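Local coordinates for protein ferritin (Pseudo-nitzschia multiseries, PDB 4IWK) that probably stores iron in a soluble, non-toxic form, taking it up as ferrous ion and oxidising it for deposition as ferric hydroxide, at residues A[17-22]-A[47-52]. Sequence-based numbering, arbitrary orientation.
With FE (Fe (III) ion), chain G; FE (Fe (III) ion), chain I.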
loop_
_atom_site.group_PDB
_atom_site.type_symbol
_atom_site.label_atom_id
_atom_site.label_comp_id
_atom_site.label_asym_id
_atom_site.label_seq_id
_atom_site.Cartn_x
_atom_site.Cartn_y
_atom_site.Cartn_z
ATOM N N PHE A 17 -41.596 20.181 21.363
ATOM C CA PHE A 17 -41.510 19.102 22.361
ATOM C C PHE A 17 -42.830 18.340 22.529
ATOM O O PHE A 17 -42.788 17.101 22.769
ATOM C CB PHE A 17 -41.048 19.638 23.733
ATOM C CG PHE A 17 -39.643 20.153 23.756
ATOM C CD1 PHE A 17 -38.673 19.765 22.803
ATOM C CD2 PHE A 17 -39.273 21.018 24.787
ATOM C CE1 PHE A 17 -37.358 20.237 22.877
ATOM C CE2 PHE A 17 -37.951 21.484 24.865
ATOM C CZ PHE A 17 -36.979 21.046 23.926
ATOM N N THR A 18 -43.965 19.017 22.300
ATOM C CA THR A 18 -45.287 18.368 22.285
ATOM C C THR A 18 -45.310 17.367 21.148
ATOM O O THR A 18 -45.706 16.196 21.326
ATOM C CB THR A 18 -46.385 19.431 22.106
ATOM O OG1 THR A 18 -46.350 20.290 23.256
ATOM C CG2 THR A 18 -47.760 18.820 21.975
ATOM N N ALA A 19 -44.825 17.803 19.993
ATOM C CA ALA A 19 -44.784 16.887 18.851
ATOM C C ALA A 19 -43.829 15.727 19.068
ATOM O O ALA A 19 -44.174 14.638 18.744
ATOM C CB ALA A 19 -44.344 17.627 17.602
ATOM N N SER A 20 -42.719 15.961 19.736
ATOM C CA SER A 20 -41.827 14.836 20.061
ATOM C C SER A 20 -42.563 13.760 20.868
ATOM O O SER A 20 -42.401 12.549 20.626
ATOM C CB SER A 20 -40.642 15.395 20.842
ATOM O OG SER A 20 -39.761 14.313 21.126
ATOM N N GLN A 21 -43.363 14.230 21.844
ATOM C CA GLN A 21 -44.085 13.272 22.726
ATOM C C GLN A 21 -45.199 12.591 21.975
ATOM O O GLN A 21 -45.516 11.399 22.217
ATOM C CB GLN A 21 -44.681 14.021 23.983
ATOM C CG GLN A 21 -43.595 14.384 24.985
ATOM C CD GLN A 21 -43.070 13.060 25.644
ATOM O OE1 GLN A 21 -42.067 12.542 25.140
ATOM N NE2 GLN A 21 -43.750 12.538 26.675
ATOM N N VAL A 22 -45.887 13.323 21.067
ATOM C CA VAL A 22 -46.911 12.673 20.261
ATOM C C VAL A 22 -46.299 11.555 19.343
ATOM O O VAL A 22 -46.862 10.425 19.210
ATOM C CB VAL A 22 -47.665 13.730 19.433
ATOM C CG1 VAL A 22 -48.641 13.001 18.444
ATOM C CG2 VAL A 22 -48.502 14.666 20.398
ATOM N N ALA A 47 -37.258 11.949 17.975
ATOM C CA ALA A 47 -35.939 12.537 18.284
ATOM C C ALA A 47 -35.747 13.796 17.429
ATOM O O ALA A 47 -35.151 14.771 17.952
ATOM C CB ALA A 47 -34.841 11.501 17.926
ATOM N N GLU A 48 -36.196 13.792 16.177
ATOM C CA GLU A 48 -35.972 14.956 15.260
ATOM C C GLU A 48 -36.754 16.145 15.819
ATOM O O GLU A 48 -36.241 17.252 15.833
ATOM C CB GLU A 48 -36.408 14.554 13.871
ATOM C CG GLU A 48 -36.082 15.637 12.885
ATOM C CD GLU A 48 -36.792 15.337 11.610
ATOM O OE1 GLU A 48 -36.280 14.447 10.849
ATOM O OE2 GLU A 48 -37.915 15.911 11.458
ATOM N N GLU A 49 -37.997 15.941 16.279
ATOM C CA GLU A 49 -38.735 17.133 16.795
ATOM C C GLU A 49 -38.080 17.628 18.069
ATOM O O GLU A 49 -38.061 18.870 18.289
ATOM C CB GLU A 49 -40.170 16.690 17.180
ATOM C CG GLU A 49 -40.994 16.223 16.010
ATOM C CD GLU A 49 -41.411 17.352 15.119
ATOM O OE1 GLU A 49 -41.010 18.466 15.424
ATOM O OE2 GLU A 49 -42.303 17.156 14.303
ATOM N N ARG A 50 -37.548 16.762 18.923
ATOM C CA ARG A 50 -36.795 17.326 20.053
ATOM C C ARG A 50 -35.576 18.124 19.551
ATOM O O ARG A 50 -35.348 19.220 20.089
ATOM C CB ARG A 50 -36.325 16.122 20.917
ATOM C CG ARG A 50 -35.604 16.649 22.172
ATOM C CD ARG A 50 -35.419 15.492 23.163
ATOM N NE ARG A 50 -34.663 16.011 24.373
ATOM C CZ ARG A 50 -33.331 16.021 24.296
ATOM N NH1 ARG A 50 -32.757 15.649 23.171
ATOM N NH2 ARG A 50 -32.562 16.504 25.243
ATOM N N GLU A 51 -34.849 17.622 18.525
ATOM C CA GLU A 51 -33.776 18.492 17.944
ATOM C C GLU A 51 -34.269 19.849 17.440
ATOM O O GLU A 51 -33.548 20.853 17.702
ATOM C CB GLU A 51 -32.999 17.765 16.824
ATOM C CG GLU A 51 -32.276 16.523 17.313
ATOM C CD GLU A 51 -31.210 16.866 18.371
ATOM O OE1 GLU A 51 -30.599 17.984 18.351
ATOM O OE2 GLU A 51 -31.040 16.090 19.322
ATOM N N HIS A 52 -35.471 19.902 16.807
ATOM C CA HIS A 52 -35.990 21.213 16.432
ATOM C C HIS A 52 -36.153 22.109 17.652
ATOM O O HIS A 52 -35.744 23.322 17.659
ATOM C CB HIS A 52 -37.345 21.114 15.773
ATOM C CG HIS A 52 -37.294 20.390 14.495
ATOM N ND1 HIS A 52 -38.422 19.919 13.847
ATOM C CD2 HIS A 52 -36.209 20.002 13.750
ATOM C CE1 HIS A 52 -38.040 19.264 12.762
ATOM N NE2 HIS A 52 -36.721 19.294 12.676
HETATM FE FE FE G . -40.816 20.192 14.274
HETATM FE FE FE I . -41.908 17.397 12.246
HETATM O O HOH W 1 -41.181 22.008 13.361
HETATM O O HOH W 2 -41.499 19.252 12.505
HETATM O O HOH W 3 -40.442 16.307 12.230
#
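Ser-20 and Glu-49 mark the close pass of two nearly antiparallel helices, whose local axes come within 7.7 Å at an angle of 172°. The CA atoms of Ser-20 and Glu-49 lie 5.1 Å apart. The small side chains of Ala-19 and Ser-20 on 17-22 leave room for this approach: CB of Glu-49 rests 3.7 Å from the backbone N of Ser-20, and the two CB atoms also touch. With chi1 of -178°, Ser-20 turns OG against CB of Arg-50 and hydrogen-bonds it to Ser-46 O, one turn back along the facing helix. One helical turn before Ser-20, the Phe-17 ring meets Arg-50 edge-on, CE1 standing 3.6 Å from Arg-50 O near the ring plane; the extended arginine runs on to hydrogen-bond Ser-46 of a second subunit through NH2. Such pairing of helices 3-32 and 36-62 builds half of the ferritin four-helix bundle, whose interior houses the diiron ferroxidase centre. Glu-49 serves both the helix packing and the iron site. Its chain bends at chi2 (-72°), laying CD 3.9 Å from CB of Ala-19, and its carboxylate bridges two ferric ions, OE1 binding one and OE2 the other, each at 2.1 Å. A water also links the pair. The iron held by OE1 also takes His-52 ND1 and Glu-16; the one held by OE2 also takes Glu-95 and Glu-131.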